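Local coordinates for protein carbonic anhydrase (Neosartorya fumigata, PDB 7COI) that is a zinc-dependent beta-class enzyme that probably catalyses the reversible hydration of carbon dioxide to hydrogencarbonate and a proton, at residues A[178-190]-A[195-207]. Numbering follows the deposited sequence.
Sequences CGGVAAALGNKGL and PWLIPLRQLREQH. With ZN (zinc ion), chain F; ACT (acetate ion), chain E.
G180, near the start of helix 179-185, rests its backbone on L197 and L200 of helix 193-206, with L197 CD2 3.7 Å from G180 O. The facing segments of the two helices cross at -63° in the zinc-binding region of the beta-class carbonic anhydrase fold. C178, at the N-cap of helix 179-185, completes a protein zinc site with C119 and H175; its SG both binds the metal and accepts a weak capping bond from V181 N, coupling this ligand to the helix start. An acetate, probably from the crystallisation liquor, supplies the fourth zinc ligand and accepts a hydrogen bond from G179 N. The V181 and L200 side chains cross at about a right angle, with CG2 against CD2, and A183 CB touches L197 CD1. Packing is tightest at A184, whose CB lies only 3.4 Å from L200 CB. From here the contact turns polar, as two arginines reach carbonyls at the C-terminal end of the short helix. R204, with CG anti to the backbone N (chi1 179°) and its chain extended to NE, carries NH1 to A184 O at 2.9 Å, while L185 O sits above one guanidinium face and L185 CD2 touches R204 CD at an angle. G186 O is held end-on by both terminal nitrogens of R201, NH1 at 3.0 Å nearly along the C=O axis and NH2 at 3.1 Å above the carbonyl plane, and receives a weak bond from R204 NH1. R201 NH1 also bonds S282 O of the second subunit, tying the helix end to the subunit interface. Beyond the turn, a water links K188 O to R201 NH2, and L190 CD1 comes back to L197 CD1 at 4.5 Å.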
loop_
_atom_site.group_PDB
_atom_site.type_symbol
_atom_site.label_atom_id
_atom_site.label_comp_id
_atom_site.label_asym_id
_atom_site.label_seq_id
_atom_site.Cartn_x
_atom_site.Cartn_y
_atom_site.Cartn_z
ATOM N N CYS A 178 16.253 8.884 16.391
ATOM C CA CYS A 178 15.039 8.474 15.614
ATOM C C CYS A 178 14.469 7.202 16.219
ATOM O O CYS A 178 15.127 6.165 16.121
ATOM C CB CYS A 178 15.347 8.290 14.132
ATOM S SG CYS A 178 13.852 7.903 13.185
ATOM N N GLY A 179 13.249 7.277 16.771
ATOM C CA GLY A 179 12.515 6.129 17.348
ATOM C C GLY A 179 12.219 5.033 16.340
ATOM O O GLY A 179 12.175 3.878 16.738
ATOM N N GLY A 180 12.013 5.345 15.063
ATOM C CA GLY A 180 11.766 4.326 14.036
ATOM C C GLY A 180 13.027 3.573 13.728
ATOM O O GLY A 180 13.017 2.345 13.651
ATOM N N VAL A 181 14.139 4.287 13.602
ATOM C CA VAL A 181 15.456 3.623 13.399
ATOM C C VAL A 181 15.737 2.738 14.628
ATOM O O VAL A 181 16.130 1.562 14.454
ATOM C CB VAL A 181 16.541 4.674 13.147
ATOM C CG1 VAL A 181 17.924 4.039 13.168
ATOM C CG2 VAL A 181 16.278 5.401 11.827
ATOM N N ALA A 182 15.548 3.257 15.837
ATOM C CA ALA A 182 15.802 2.469 17.078
ATOM C C ALA A 182 14.904 1.215 17.114
ATOM O O ALA A 182 15.377 0.111 17.472
ATOM C CB ALA A 182 15.628 3.327 18.298
ATOM N N ALA A 183 13.628 1.339 16.747
ATOM C CA ALA A 183 12.687 0.196 16.716
ATOM C C ALA A 183 13.252 -0.904 15.808
ATOM O O ALA A 183 13.181 -2.107 16.176
ATOM C CB ALA A 183 11.333 0.662 16.257
ATOM N N ALA A 184 13.805 -0.536 14.641
ATOM C CA ALA A 184 14.336 -1.508 13.670
ATOM C C ALA A 184 15.549 -2.259 14.250
ATOM O O ALA A 184 15.819 -3.374 13.802
ATOM C CB ALA A 184 14.675 -0.835 12.364
ATOM N N LEU A 185 16.294 -1.644 15.171
ATOM C CA LEU A 185 17.486 -2.285 15.803
ATOM C C LEU A 185 17.069 -3.152 17.005
ATOM O O LEU A 185 17.944 -3.885 17.541
ATOM C CB LEU A 185 18.458 -1.179 16.232
ATOM C CG LEU A 185 19.229 -0.527 15.087
ATOM C CD1 LEU A 185 19.805 0.827 15.518
ATOM C CD2 LEU A 185 20.324 -1.457 14.572
ATOM N N GLY A 186 15.822 -3.055 17.450
ATOM C CA GLY A 186 15.219 -3.926 18.494
ATOM C C GLY A 186 14.542 -5.152 17.889
ATOM O O GLY A 186 14.527 -5.289 16.665
ATOM N N ASN A 187 14.005 -6.039 18.700
ATOM C CA ASN A 187 13.334 -7.262 18.195
ATOM C C ASN A 187 12.029 -7.438 18.959
ATOM O O ASN A 187 11.599 -8.577 19.167
ATOM C CB ASN A 187 14.280 -8.465 18.191
ATOM C CG ASN A 187 15.399 -8.312 17.189
ATOM O OD1 ASN A 187 15.328 -8.819 16.059
ATOM N ND2 ASN A 187 16.421 -7.570 17.575
ATOM N N LYS A 188 11.376 -6.317 19.261
ATOM C CA LYS A 188 9.999 -6.275 19.786
ATOM C C LYS A 188 9.057 -6.145 18.581
ATOM O O LYS A 188 9.356 -5.320 17.683
ATOM C CB LYS A 188 9.879 -5.111 20.765
ATOM C CG LYS A 188 8.569 -5.053 21.532
ATOM C CD LYS A 188 8.615 -4.077 22.713
ATOM C CE LYS A 188 7.258 -3.527 23.113
ATOM N NZ LYS A 188 7.248 -2.046 23.040
ATOM N N GLY A 189 7.972 -6.927 18.572
ATOM C CA GLY A 189 6.864 -6.785 17.596
ATOM C C GLY A 189 6.087 -5.516 17.875
ATOM O O GLY A 189 5.798 -5.261 19.052
ATOM N N LEU A 190 5.832 -4.697 16.861
ATOM C CA LEU A 190 5.216 -3.356 17.038
ATOM C C LEU A 190 3.989 -3.234 16.134
ATOM O O LEU A 190 3.589 -2.086 15.823
ATOM C CB LEU A 190 6.276 -2.296 16.711
ATOM C CG LEU A 190 7.440 -2.245 17.704
ATOM C CD1 LEU A 190 8.516 -1.298 17.219
ATOM C CD2 LEU A 190 6.962 -1.846 19.066
ATOM N N PRO A 195 5.712 -4.083 9.222
ATOM C CA PRO A 195 5.925 -3.990 7.779
ATOM C C PRO A 195 6.544 -2.651 7.376
ATOM O O PRO A 195 7.360 -2.615 6.431
ATOM C CB PRO A 195 4.541 -4.258 7.153
ATOM C CG PRO A 195 3.554 -4.038 8.299
ATOM C CD PRO A 195 4.314 -4.388 9.562
ATOM N N TRP A 196 6.122 -1.580 8.023
ATOM C CA TRP A 196 6.617 -0.230 7.705
ATOM C C TRP A 196 8.151 -0.202 7.861
ATOM O O TRP A 196 8.841 0.434 7.027
ATOM C CB TRP A 196 5.943 0.845 8.567
ATOM C CG TRP A 196 6.499 2.180 8.178
ATOM C CD1 TRP A 196 7.475 2.904 8.811
ATOM C CD2 TRP A 196 6.171 2.897 6.980
ATOM N NE1 TRP A 196 7.745 4.024 8.101
ATOM C CE2 TRP A 196 7.006 4.027 6.947
ATOM C CE3 TRP A 196 5.288 2.669 5.923
ATOM C CZ2 TRP A 196 6.940 4.974 5.930
ATOM C CZ3 TRP A 196 5.251 3.585 4.884
ATOM C CH2 TRP A 196 6.066 4.719 4.902
ATOM N N LEU A 197 8.660 -0.854 8.902
ATOM C CA LEU A 197 10.098 -0.768 9.269
ATOM C C LEU A 197 10.945 -1.783 8.514
ATOM O O LEU A 197 12.170 -1.744 8.688
ATOM C CB LEU A 197 10.237 -0.953 10.788
ATOM C CG LEU A 197 9.629 0.197 11.595
ATOM C CD1 LEU A 197 9.658 -0.141 13.074
ATOM C CD2 LEU A 197 10.305 1.522 11.311
ATOM N N ILE A 198 10.367 -2.622 7.665
ATOM C CA ILE A 198 11.147 -3.701 6.994
ATOM C C ILE A 198 12.385 -3.115 6.300
ATOM O O ILE A 198 13.456 -3.742 6.386
ATOM C CB ILE A 198 10.270 -4.520 6.035
ATOM C CG1 ILE A 198 9.372 -5.481 6.793
ATOM C CG2 ILE A 198 11.149 -5.266 5.038
ATOM C CD1 ILE A 198 8.257 -6.076 5.921
ATOM N N PRO A 199 12.320 -1.997 5.535
ATOM C CA PRO A 199 13.510 -1.482 4.851
ATOM C C PRO A 199 14.699 -1.196 5.772
ATOM O O PRO A 199 15.841 -1.403 5.355
ATOM C CB PRO A 199 13.014 -0.194 4.183
ATOM C CG PRO A 199 11.540 -0.481 3.909
ATOM C CD PRO A 199 11.110 -1.233 5.152
ATOM N N LEU A 200 14.408 -0.746 6.992
ATOM C CA LEU A 200 15.431 -0.493 8.021
ATOM C C LEU A 200 16.009 -1.832 8.488
ATOM O O LEU A 200 17.232 -1.897 8.638
ATOM C CB LEU A 200 14.816 0.305 9.155
ATOM C CG LEU A 200 14.557 1.774 8.846
ATOM C CD1 LEU A 200 13.653 2.382 9.892
ATOM C CD2 LEU A 200 15.869 2.531 8.809
ATOM N N ARG A 201 15.183 -2.865 8.678
ATOM C CA ARG A 201 15.702 -4.213 9.062
ATOM C C ARG A 201 16.491 -4.831 7.911
ATOM O O ARG A 201 17.458 -5.559 8.188
ATOM C CB ARG A 201 14.591 -5.116 9.566
ATOM C CG ARG A 201 13.975 -4.672 10.868
ATOM C CD ARG A 201 12.949 -5.670 11.314
ATOM N NE ARG A 201 12.335 -5.146 12.505
ATOM C CZ ARG A 201 12.806 -5.327 13.720
ATOM N NH1 ARG A 201 13.868 -6.105 13.896
ATOM N NH2 ARG A 201 12.186 -4.771 14.745
ATOM N N GLN A 202 16.163 -4.513 6.653
ATOM C CA GLN A 202 16.949 -5.027 5.511
ATOM C C GLN A 202 18.368 -4.418 5.581
ATOM O O GLN A 202 19.369 -5.159 5.349
ATOM C CB GLN A 202 16.266 -4.688 4.191
ATOM C CG GLN A 202 14.928 -5.417 4.019
ATOM C CD GLN A 202 14.248 -4.995 2.744
ATOM O OE1 GLN A 202 14.214 -3.817 2.398
ATOM N NE2 GLN A 202 13.731 -5.967 2.023
ATOM N N LEU A 203 18.452 -3.115 5.870
ATOM C CA LEU A 203 19.749 -2.418 6.033
ATOM C C LEU A 203 20.481 -2.990 7.246
ATOM O O LEU A 203 21.714 -3.205 7.139
ATOM C CB LEU A 203 19.523 -0.909 6.171
ATOM C CG LEU A 203 19.113 -0.204 4.896
ATOM C CD1 LEU A 203 18.637 1.208 5.209
ATOM C CD2 LEU A 203 20.272 -0.194 3.897
ATOM N N ARG A 204 19.758 -3.259 8.330
ATOM C CA ARG A 204 20.371 -3.868 9.536
ATOM C C ARG A 204 21.019 -5.223 9.173
ATOM O O ARG A 204 22.200 -5.469 9.567
ATOM C CB ARG A 204 19.313 -4.020 10.615
ATOM C CG ARG A 204 19.838 -4.669 11.880
ATOM C CD ARG A 204 18.720 -4.801 12.886
ATOM N NE ARG A 204 19.158 -5.525 14.060
ATOM C CZ ARG A 204 18.373 -5.975 15.011
ATOM N NH1 ARG A 204 17.061 -5.760 14.963
ATOM N NH2 ARG A 204 18.916 -6.653 16.007
ATOM N N GLU A 205 20.289 -6.082 8.458
ATOM C CA GLU A 205 20.806 -7.402 8.006
ATOM C C GLU A 205 22.055 -7.179 7.154
ATOM O O GLU A 205 23.056 -7.871 7.407
ATOM C CB GLU A 205 19.766 -8.190 7.210
ATOM C CG GLU A 205 20.262 -9.492 6.611
ATOM C CD GLU A 205 19.249 -10.161 5.680
ATOM O OE1 GLU A 205 19.661 -10.695 4.651
ATOM O OE2 GLU A 205 18.045 -10.177 6.001
ATOM N N GLN A 206 21.995 -6.278 6.174
ATOM C CA GLN A 206 23.095 -6.082 5.212
ATOM C C GLN A 206 24.338 -5.555 5.937
ATOM O O GLN A 206 25.456 -5.810 5.442
ATOM C CB GLN A 206 22.736 -5.082 4.119
ATOM C CG GLN A 206 21.605 -5.486 3.186
ATOM C CD GLN A 206 21.057 -4.266 2.466
ATOM O OE1 GLN A 206 21.797 -3.333 2.125
ATOM N NE2 GLN A 206 19.742 -4.235 2.274
ATOM N N HIS A 207 24.173 -4.763 6.993
ATOM C CA HIS A 207 25.278 -4.041 7.681
ATOM C C HIS A 207 25.436 -4.567 9.115
ATOM O O HIS A 207 25.895 -3.784 9.986
ATOM C CB HIS A 207 24.996 -2.529 7.648
ATOM C CG HIS A 207 24.995 -1.965 6.267
ATOM N ND1 HIS A 207 26.139 -1.509 5.666
ATOM C CD2 HIS A 207 24.017 -1.808 5.360
ATOM C CE1 HIS A 207 25.872 -1.089 4.443
ATOM N NE2 HIS A 207 24.563 -1.225 4.241
HETATM ZN ZN ZN F . 12.472 9.735 13.488
HETATM C C ACT E . 10.223 9.272 15.486
HETATM O O ACT E . 9.645 9.981 16.303
HETATM O OXT ACT E . 11.657 9.501 15.289
HETATM C CH3 ACT E . 9.531 8.186 14.657
HETATM O O HOH W 1 9.257 -4.094 14.960
#